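PDB 3LZA: putative SnoaL-like polyketide cyclase from Shewanella denitrificans, which is of unconfirmed function but, as a SnoaL-like protein of the NTF2 clan, may act as a polyketide cyclase. Local coordinates for residues 40-45 and 126-131; 80-85 and 108-113; 8-13 and 74-79. All coordinates share one frame; numbering follows the deposited sequence.

Contact 1 (40-45 and 126-131)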
loop_
_atom_site.group_PDB
_atom_site.type_symbol
_atom_site.label_atom_id
_atom_site.label_comp_id
_atom_site.label_asym_id
_atom_site.label_seq_id
_atom_site.Cartn_x
_atom_site.Cartn_y
_atom_site.Cartn_z
ATOM N N ASP A 40 -7.961 -5.362 7.136
ATOM C CA ASP A 40 -7.710 -5.779 5.771
ATOM C C ASP A 40 -8.641 -4.949 4.889
ATOM O O ASP A 40 -9.853 -5.259 4.803
ATOM C CB ASP A 40 -7.978 -7.261 5.558
ATOM C CG ASP A 40 -7.554 -7.721 4.167
ATOM O OD1 ASP A 40 -7.902 -7.027 3.186
ATOM O OD2 ASP A 40 -6.865 -8.748 4.061
ATOM N N LYS A 41 -8.078 -3.945 4.198
ATOM C CA LYS A 41 -8.894 -3.017 3.425
ATOM C C LYS A 41 -9.483 -3.700 2.242
ATOM O O LYS A 41 -10.628 -3.434 1.887
ATOM C CB LYS A 41 -8.091 -1.794 2.951
ATOM C CG LYS A 41 -8.999 -0.678 2.367
ATOM C CD LYS A 41 -8.178 0.544 1.977
ATOM C CE LYS A 41 -8.978 1.747 1.372
ATOM N NZ LYS A 41 -8.106 3.029 1.449
ATOM N N THR A 42 -8.705 -4.591 1.620
ATOM C CA THR A 42 -9.220 -5.348 0.482
ATOM C C THR A 42 -10.397 -6.279 0.812
ATOM O O THR A 42 -11.316 -6.427 -0.012
ATOM C CB THR A 42 -8.059 -6.116 -0.249
ATOM O OG1 THR A 42 -7.043 -6.527 0.679
ATOM C CG2 THR A 42 -7.448 -5.223 -1.319
ATOM N N ALA A 43 -10.431 -6.865 2.014
ATOM C CA ALA A 43 -11.556 -7.723 2.461
ATOM C C ALA A 43 -12.625 -6.962 3.280
ATOM O O ALA A 43 -13.686 -7.512 3.586
ATOM C CB ALA A 43 -11.019 -8.845 3.263
ATOM N N ASP A 44 -12.349 -5.714 3.632
ATOM C CA ASP A 44 -13.198 -4.910 4.525
ATOM C C ASP A 44 -13.485 -5.643 5.831
ATOM O O ASP A 44 -14.625 -5.767 6.262
ATOM C CB ASP A 44 -14.504 -4.537 3.830
ATOM C CG ASP A 44 -15.244 -3.429 4.532
ATOM O OD1 ASP A 44 -14.606 -2.591 5.218
ATOM O OD2 ASP A 44 -16.489 -3.421 4.390
ATOM N N THR A 45 -12.439 -6.147 6.457
ATOM C CA THR A 45 -12.574 -6.735 7.755
ATOM C C THR A 45 -11.636 -6.049 8.735
ATOM O O THR A 45 -10.530 -5.620 8.386
ATOM C CB THR A 45 -12.250 -8.212 7.758
ATOM O OG1 THR A 45 -10.917 -8.391 7.366
ATOM C CG2 THR A 45 -13.161 -8.995 6.767
ATOM N N VAL A 126 -2.592 -2.196 8.256
ATOM C CA VAL A 126 -3.458 -2.207 7.084
ATOM C C VAL A 126 -2.888 -3.164 6.035
ATOM O O VAL A 126 -1.736 -3.044 5.611
ATOM C CB VAL A 126 -3.733 -0.839 6.450
ATOM C CG1 VAL A 126 -4.829 -1.041 5.344
ATOM C CG2 VAL A 126 -4.242 0.169 7.512
ATOM N N ASP A 127 -3.710 -4.142 5.655
ATOM C CA ASP A 127 -3.341 -5.088 4.616
ATOM C C ASP A 127 -4.084 -4.780 3.361
ATOM O O ASP A 127 -5.280 -4.505 3.399
ATOM C CB ASP A 127 -3.623 -6.550 5.015
ATOM C CG ASP A 127 -2.634 -7.119 5.978
ATOM O OD1 ASP A 127 -1.587 -6.479 6.319
ATOM O OD2 ASP A 127 -2.929 -8.239 6.438
ATOM N N LEU A 128 -3.368 -4.819 2.231
ATOM C CA LEU A 128 -3.992 -4.786 0.912
ATOM C C LEU A 128 -3.519 -6.069 0.199
ATOM O O LEU A 128 -2.353 -6.196 -0.129
ATOM C CB LEU A 128 -3.562 -3.525 0.123
ATOM C CG LEU A 128 -3.943 -2.129 0.640
ATOM C CD1 LEU A 128 -3.027 -1.033 0.098
ATOM C CD2 LEU A 128 -5.392 -1.850 0.263
HETATM N N MSE A 129 -4.416 -7.044 -0.012
HETATM C CA MSE A 129 -4.037 -8.355 -0.494
HETATM C C MSE A 129 -4.622 -8.596 -1.858
HETATM O O MSE A 129 -5.768 -8.204 -2.139
HETATM C CB MSE A 129 -4.512 -9.447 0.457
HETATM C CG MSE A 129 -4.081 -9.315 1.886
HETATM SE SE MSE A 129 -2.180 -9.754 2.021
HETATM C CE MSE A 129 -2.259 -11.508 1.376
ATOM N N ASP A 130 -3.847 -9.251 -2.729
ATOM C CA ASP A 130 -4.314 -9.596 -4.071
ATOM C C ASP A 130 -5.124 -10.917 -4.043
ATOM O O ASP A 130 -4.619 -11.997 -4.371
ATOM C CB ASP A 130 -3.123 -9.666 -5.031
ATOM C CG ASP A 130 -3.478 -9.998 -6.452
ATOM O OD1 ASP A 130 -4.667 -10.117 -6.841
ATOM O OD2 ASP A 130 -2.508 -10.190 -7.221
ATOM N N TYR A 131 -6.372 -10.805 -3.613
ATOM C CA TYR A 131 -7.254 -11.985 -3.487
ATOM C C TYR A 131 -7.659 -12.616 -4.812
ATOM O O TYR A 131 -7.911 -13.833 -4.848
ATOM C CB TYR A 131 -8.491 -11.663 -2.643
ATOM C CG TYR A 131 -8.197 -11.423 -1.210
ATOM C CD1 TYR A 131 -7.653 -12.439 -0.422
ATOM C CD2 TYR A 131 -8.446 -10.175 -0.615
ATOM C CE1 TYR A 131 -7.350 -12.242 0.908
ATOM C CE2 TYR A 131 -8.139 -9.961 0.733
ATOM C CZ TYR A 131 -7.620 -11.016 1.484
ATOM O OH TYR A 131 -7.315 -10.871 2.796
HETATM O O HOH W 1 -4.883 -9.602 5.969
#

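Contact 2 (80-85 and 108-113)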
loop_
_atom_site.group_PDB
_atom_site.type_symbol
_atom_site.label_atom_id
_atom_site.label_comp_id
_atom_site.label_asym_id
_atom_site.label_seq_id
_atom_site.Cartn_x
_atom_site.Cartn_y
_atom_site.Cartn_z
ATOM N N LEU A 80 5.275 5.041 10.648
ATOM C CA LEU A 80 4.554 4.338 9.579
ATOM C C LEU A 80 5.510 3.547 8.722
ATOM O O LEU A 80 6.326 4.138 8.014
ATOM C CB LEU A 80 3.794 5.322 8.681
ATOM C CG LEU A 80 2.948 4.758 7.548
ATOM C CD1 LEU A 80 1.784 3.936 8.104
ATOM C CD2 LEU A 80 2.472 5.887 6.613
ATOM N N VAL A 81 5.322 2.220 8.693
ATOM C CA VAL A 81 6.252 1.374 8.007
ATOM C C VAL A 81 5.475 0.704 6.891
ATOM O O VAL A 81 4.352 0.242 7.085
ATOM C CB VAL A 81 6.948 0.315 8.960
ATOM C CG1 VAL A 81 7.960 -0.576 8.181
ATOM C CG2 VAL A 81 7.697 1.005 10.114
ATOM N N VAL A 82 6.079 0.656 5.705
ATOM C CA VAL A 82 5.387 0.081 4.531
ATOM C C VAL A 82 6.190 -1.089 3.990
ATOM O O VAL A 82 7.390 -0.967 3.769
ATOM C CB VAL A 82 5.227 1.159 3.377
ATOM C CG1 VAL A 82 4.506 0.569 2.148
ATOM C CG2 VAL A 82 4.475 2.347 3.874
HETATM N N MSE A 83 5.517 -2.196 3.727
HETATM C CA MSE A 83 6.182 -3.417 3.308
HETATM C C MSE A 83 5.484 -4.006 2.084
HETATM O O MSE A 83 4.294 -4.214 2.103
HETATM C CB MSE A 83 6.147 -4.401 4.499
HETATM C CG MSE A 83 7.024 -3.948 5.623
HETATM SE SE MSE A 83 6.729 -4.999 7.211
HETATM C CE MSE A 83 5.026 -4.354 7.607
ATOM N N ILE A 84 6.240 -4.182 0.994
ATOM C CA ILE A 84 5.741 -4.705 -0.276
ATOM C C ILE A 84 6.312 -6.093 -0.504
ATOM O O ILE A 84 7.501 -6.307 -0.349
ATOM C CB ILE A 84 6.174 -3.809 -1.463
ATOM C CG1 ILE A 84 5.683 -2.373 -1.271
ATOM C CG2 ILE A 84 5.700 -4.401 -2.815
ATOM C CD1 ILE A 84 6.507 -1.366 -1.964
ATOM N N GLY A 85 5.453 -7.051 -0.840
ATOM C CA GLY A 85 5.921 -8.388 -1.097
ATOM C C GLY A 85 4.837 -9.392 -1.409
ATOM O O GLY A 85 3.853 -9.085 -2.077
ATOM N N PRO A 108 0.359 -11.754 -3.553
ATOM C CA PRO A 108 0.965 -10.413 -3.483
ATOM C C PRO A 108 0.242 -9.557 -2.473
ATOM O O PRO A 108 -0.973 -9.615 -2.378
ATOM C CB PRO A 108 0.673 -9.853 -4.863
ATOM C CG PRO A 108 0.742 -11.088 -5.735
ATOM C CD PRO A 108 0.053 -12.131 -4.934
ATOM N N GLY A 109 0.956 -8.732 -1.744
ATOM C CA GLY A 109 0.275 -7.860 -0.868
ATOM C C GLY A 109 1.152 -6.703 -0.417
ATOM O O GLY A 109 2.387 -6.711 -0.584
ATOM N N VAL A 110 0.479 -5.685 0.067
ATOM C CA VAL A 110 1.147 -4.526 0.743
ATOM C C VAL A 110 0.593 -4.400 2.163
ATOM O O VAL A 110 -0.607 -4.339 2.329
ATOM C CB VAL A 110 0.946 -3.210 -0.061
ATOM C CG1 VAL A 110 1.567 -2.017 0.623
ATOM C CG2 VAL A 110 1.612 -3.354 -1.446
ATOM N N THR A 111 1.483 -4.358 3.155
ATOM C CA THR A 111 1.121 -4.218 4.576
ATOM C C THR A 111 1.737 -2.917 5.136
ATOM O O THR A 111 2.956 -2.684 4.990
ATOM C CB THR A 111 1.597 -5.526 5.376
ATOM O OG1 THR A 111 0.841 -6.636 4.877
ATOM C CG2 THR A 111 1.361 -5.398 6.883
ATOM N N THR A 112 0.931 -2.065 5.791
ATOM C CA THR A 112 1.471 -0.963 6.598
ATOM C C THR A 112 1.270 -1.239 8.082
ATOM O O THR A 112 0.265 -1.835 8.474
ATOM C CB THR A 112 0.839 0.431 6.222
ATOM O OG1 THR A 112 -0.533 0.488 6.622
ATOM C CG2 THR A 112 0.925 0.634 4.690
ATOM N N LEU A 113 2.257 -0.838 8.882
ATOM C CA LEU A 113 2.210 -0.881 10.307
ATOM C C LEU A 113 2.483 0.520 10.836
ATOM O O LEU A 113 3.436 1.163 10.433
ATOM C CB LEU A 113 3.216 -1.917 10.847
ATOM C CG LEU A 113 3.081 -3.364 10.360
ATOM C CD1 LEU A 113 4.284 -4.214 10.830
ATOM C CD2 LEU A 113 1.776 -4.025 10.838
#

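Contact 3 (8-13 and 74-79)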
loop_
_atom_site.group_PDB
_atom_site.type_symbol
_atom_site.label_atom_id
_atom_site.label_comp_id
_atom_site.label_asym_id
_atom_site.label_seq_id
_atom_site.Cartn_x
_atom_site.Cartn_y
_atom_site.Cartn_z
ATOM N N ILE A 8 15.066 2.132 13.552
ATOM C CA ILE A 8 14.352 1.455 14.654
ATOM C C ILE A 8 12.890 1.080 14.317
ATOM O O ILE A 8 12.384 0.026 14.720
ATOM C CB ILE A 8 14.449 2.279 15.973
ATOM C CG1 ILE A 8 13.787 1.565 17.163
ATOM C CG2 ILE A 8 13.825 3.663 15.813
ATOM C CD1 ILE A 8 14.650 0.489 17.808
ATOM N N GLU A 9 12.207 1.926 13.559
ATOM C CA GLU A 9 10.823 1.696 13.259
ATOM C C GLU A 9 10.719 0.475 12.347
ATOM O O GLU A 9 9.797 -0.343 12.449
ATOM C CB GLU A 9 10.238 2.941 12.610
ATOM C CG GLU A 9 10.235 4.164 13.534
ATOM C CD GLU A 9 11.421 5.102 13.352
ATOM O OE1 GLU A 9 12.459 4.705 12.785
ATOM O OE2 GLU A 9 11.302 6.269 13.782
ATOM N N GLN A 10 11.703 0.334 11.465
ATOM C CA GLN A 10 11.761 -0.847 10.618
ATOM C C GLN A 10 12.107 -2.130 11.386
ATOM O O GLN A 10 11.570 -3.200 11.084
ATOM C CB GLN A 10 12.729 -0.633 9.468
ATOM C CG GLN A 10 12.200 0.345 8.417
ATOM C CD GLN A 10 13.052 0.389 7.163
ATOM O OE1 GLN A 10 13.684 -0.585 6.803
ATOM N NE2 GLN A 10 13.047 1.538 6.478
ATOM N N GLN A 11 13.006 -2.028 12.367
ATOM C CA GLN A 11 13.329 -3.195 13.215
ATOM C C GLN A 11 12.122 -3.614 14.067
ATOM O O GLN A 11 11.846 -4.838 14.210
ATOM C CB GLN A 11 14.527 -2.870 14.103
ATOM C CG GLN A 11 15.796 -2.658 13.315
ATOM C CD GLN A 11 16.976 -2.355 14.218
ATOM O OE1 GLN A 11 17.007 -2.783 15.370
ATOM N NE2 GLN A 11 17.963 -1.627 13.696
ATOM N N LEU A 12 11.343 -2.627 14.520
ATOM C CA LEU A 12 10.050 -2.892 15.207
ATOM C C LEU A 12 9.116 -3.664 14.318
ATOM O O LEU A 12 8.508 -4.649 14.736
ATOM C CB LEU A 12 9.318 -1.600 15.597
ATOM C CG LEU A 12 9.544 -1.024 16.982
ATOM C CD1 LEU A 12 8.639 0.190 17.199
ATOM C CD2 LEU A 12 9.297 -2.106 18.040
ATOM N N ALA A 13 8.979 -3.215 13.065
ATOM C CA ALA A 13 8.085 -3.871 12.103
ATOM C C ALA A 13 8.507 -5.296 11.766
ATOM O O ALA A 13 7.644 -6.187 11.632
ATOM C CB ALA A 13 7.966 -3.067 10.831
HETATM N N MSE A 74 10.923 -2.522 1.810
HETATM C CA MSE A 74 10.269 -1.840 2.919
HETATM C C MSE A 74 10.880 -0.501 3.139
HETATM O O MSE A 74 12.072 -0.282 2.810
HETATM C CB MSE A 74 10.328 -2.669 4.207
HETATM C CG MSE A 74 11.687 -2.838 4.777
HETATM SE SE MSE A 74 11.524 -4.157 6.151
HETATM C CE MSE A 74 10.977 -2.999 7.629
ATOM N N PHE A 75 10.053 0.415 3.653
ATOM C CA PHE A 75 10.466 1.778 3.950
ATOM C C PHE A 75 9.612 2.398 5.025
ATOM O O PHE A 75 8.610 1.825 5.390
ATOM C CB PHE A 75 10.439 2.667 2.688
ATOM C CG PHE A 75 9.141 2.675 1.926
ATOM C CD1 PHE A 75 8.849 1.724 0.955
ATOM C CD2 PHE A 75 8.231 3.700 2.120
ATOM C CE1 PHE A 75 7.659 1.820 0.201
ATOM C CE2 PHE A 75 7.057 3.782 1.399
ATOM C CZ PHE A 75 6.779 2.840 0.436
ATOM N N ASN A 76 10.024 3.558 5.569
ATOM C CA ASN A 76 9.184 4.222 6.567
ATOM C C ASN A 76 9.266 5.730 6.523
ATOM O O ASN A 76 10.267 6.322 6.063
ATOM C CB ASN A 76 9.544 3.753 7.993
ATOM C CG ASN A 76 10.903 4.259 8.445
ATOM O OD1 ASN A 76 11.938 3.839 7.926
ATOM N ND2 ASN A 76 10.910 5.221 9.379
ATOM N N THR A 77 8.210 6.343 7.038
ATOM C CA THR A 77 8.202 7.756 7.402
ATOM C C THR A 77 7.772 7.798 8.867
ATOM O O THR A 77 6.643 7.431 9.199
ATOM C CB THR A 77 7.261 8.624 6.531
ATOM O OG1 THR A 77 7.774 8.694 5.193
ATOM C CG2 THR A 77 7.135 10.052 7.140
ATOM N N GLY A 78 8.699 8.169 9.747
ATOM C CA GLY A 78 8.445 8.043 11.183
ATOM C C GLY A 78 7.923 6.630 11.499
ATOM O O GLY A 78 8.460 5.623 10.997
ATOM N N PRO A 79 6.875 6.547 12.336
ATOM C CA PRO A 79 6.383 5.246 12.812
ATOM C C PRO A 79 5.488 4.492 11.846
ATOM O O PRO A 79 5.016 3.391 12.195
ATOM C CB PRO A 79 5.613 5.618 14.087
ATOM C CG PRO A 79 5.233 7.017 13.936
ATOM C CD PRO A 79 6.185 7.670 12.984
HETATM O O HOH W 2 14.150 1.312 3.188
#

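Contact 1 (40-45 and 126-131)
Asp40 pairs with Asp127 in a parallel beta bridge, where the end of strand 37-40 meets strand 122-129 in the curved sheet of the NTF2-like fold. From there the chain enters a tight turn with an Asx motif and a G1 bulge, which leads back into strand 45-48. The CG of Asp40 stands anti to its own nitrogen (chi1 -173°), and this sends the carboxylate out to Tyr131, whose OH donates to OD2 at 2.5 Å from above the carboxylate plane. The other oxygen serves its own turn: OD1 accepts Thr42 OG1 on its syn side at 2.7 Å and the N of Ala43 at 2.8 Å. Three protein donors therefore fix the rotation of this buried group. A water also donates to Asp40 OD2 and lies close to Asp127 OD2. Asp127 itself takes its firmer side-chain bond from Thr111, through OD1.

Lys41 continues the pairing with its backbone, its N reaching Asp127 O at 3.0 Å. Its CB lies 3.8 Å from CD2 of Leu128, the two side chains running side by side, and Leu80 of the second subunit packs on Lys41 too. Thr42 OG1 does double duty, donating to Asp40 OD1 and accepting the backbone N of Met129 at 2.8 Å, almost perfectly straight (174°). One face of the Tyr131 ring is taken by Met129 CB, and at Ala43 the methyl CB rests 4.0 Å from CE2 of the same ring.

Contact 2 (80-85 and 108-113)
The selenomethionine tip of Met83 fits into the hollow between Thr111 and Leu113, two neighbours on one face of the opposite strand. Its chain runs out extended and then bends at the last torsion (chi3 -70°), which swings CE diagonally across the strand gap. There CE lies 3.9 Å from CG2 of Thr111 and presses on CD1 of Leu113, at a carbon-carbon distance so short that its detail is doubtful. Ala13 and Ile17 of helix 8-21 cover this face.

On the other face the bumps sit in line, not interlocked. CG2 of Val82 stands alongside CG2 of Thr112 at 4.0 Å, and Ile84 CG1 lies next to Val110 CG2 at 4.2 Å, the side chains of each pair pointing the same way. Ile84 of the second subunit packs on both Ile84 and Val110. At the far end no side chains rise from Gly85 and Gly109, which meet through backbone alone, Gly109 N giving to Gly85 O at 2.9 Å.

Two-way bonds join Val81 with Leu113, Met83 with Thr111 and Gly85 with Gly109, alternating with non-hydrogen-bonded pairs: the regular antiparallel hairpin of strands 80-93 and 102-115 in the curved NTF2-like sheet.

Contact 3 (8-13 and 74-79)
Gln10 reaches from the first turns of helix 8-21 across Asn76 on edge strand 66-77, its CG 3.5 Å from OD1 of that asparagine. The two amides are turned steeply to one another, with planes 79° apart, yet they bond well: NE2 of Gln10 gives its hydrogen to Asn76 OD1 at 2.9 Å, on a lone pair in the carbonyl plane. Past CG the glutamine is extended (chi2 -171°), and that length brings the amide across to the strand. Its oxygen is held on its own account, by NH1 of Arg6, so both ends of the amide are engaged.

Asn76 is gripped at both ends as well. Its ND2 donates to Gly78 O at 3.0 Å within the same segment, bracing the bend that follows the strand. Glu9 covers that bend from the helix side, its CG 3.4 Å from the same Gly78 O. An alanine in place of Asn76 is likely to leave Gln10 NE2 without its carbonyl mate and the 76-78 bend without its side-chain brace.

Further back along the strand, CE of Met74 packs against the Gln10 side chain, 3.5 Å from its CB, and comes near CB of Ala13; Met74 has a second conformer, so this detail is less certain. Phe75 points away from the helix and packs on Asp130 of the second subunit. With the short axes 8.5 Å apart and 126° between their directions, the N-terminal helix lies obliquely over one face of the sheet at its edge strand, the helix-on-sheet arrangement of the alpha+beta NTF2-like fold.

In the fold
The N-terminal helix opens contact 3, which closes some sixty residues later when strand 66-77 comes to lie beside it. Before that closure the chain has already passed through 40-45, the first half of contact 1, whose partner 126-131 comes near the C terminus; contacts 1 and 3 therefore cross. Contact 2, pairing 80-85 with 108-113, starts after contact 3 has closed and finishes within the span of contact 1. In the sheet they run in sequence: contact 3 lies at the 66-77 edge, contact 2 in the middle and contact 1 on the far side. Strand 80-93 links contacts 3 and 2, strand 102-115 joins contact 2 to contact 1, and all three reach the second subunit.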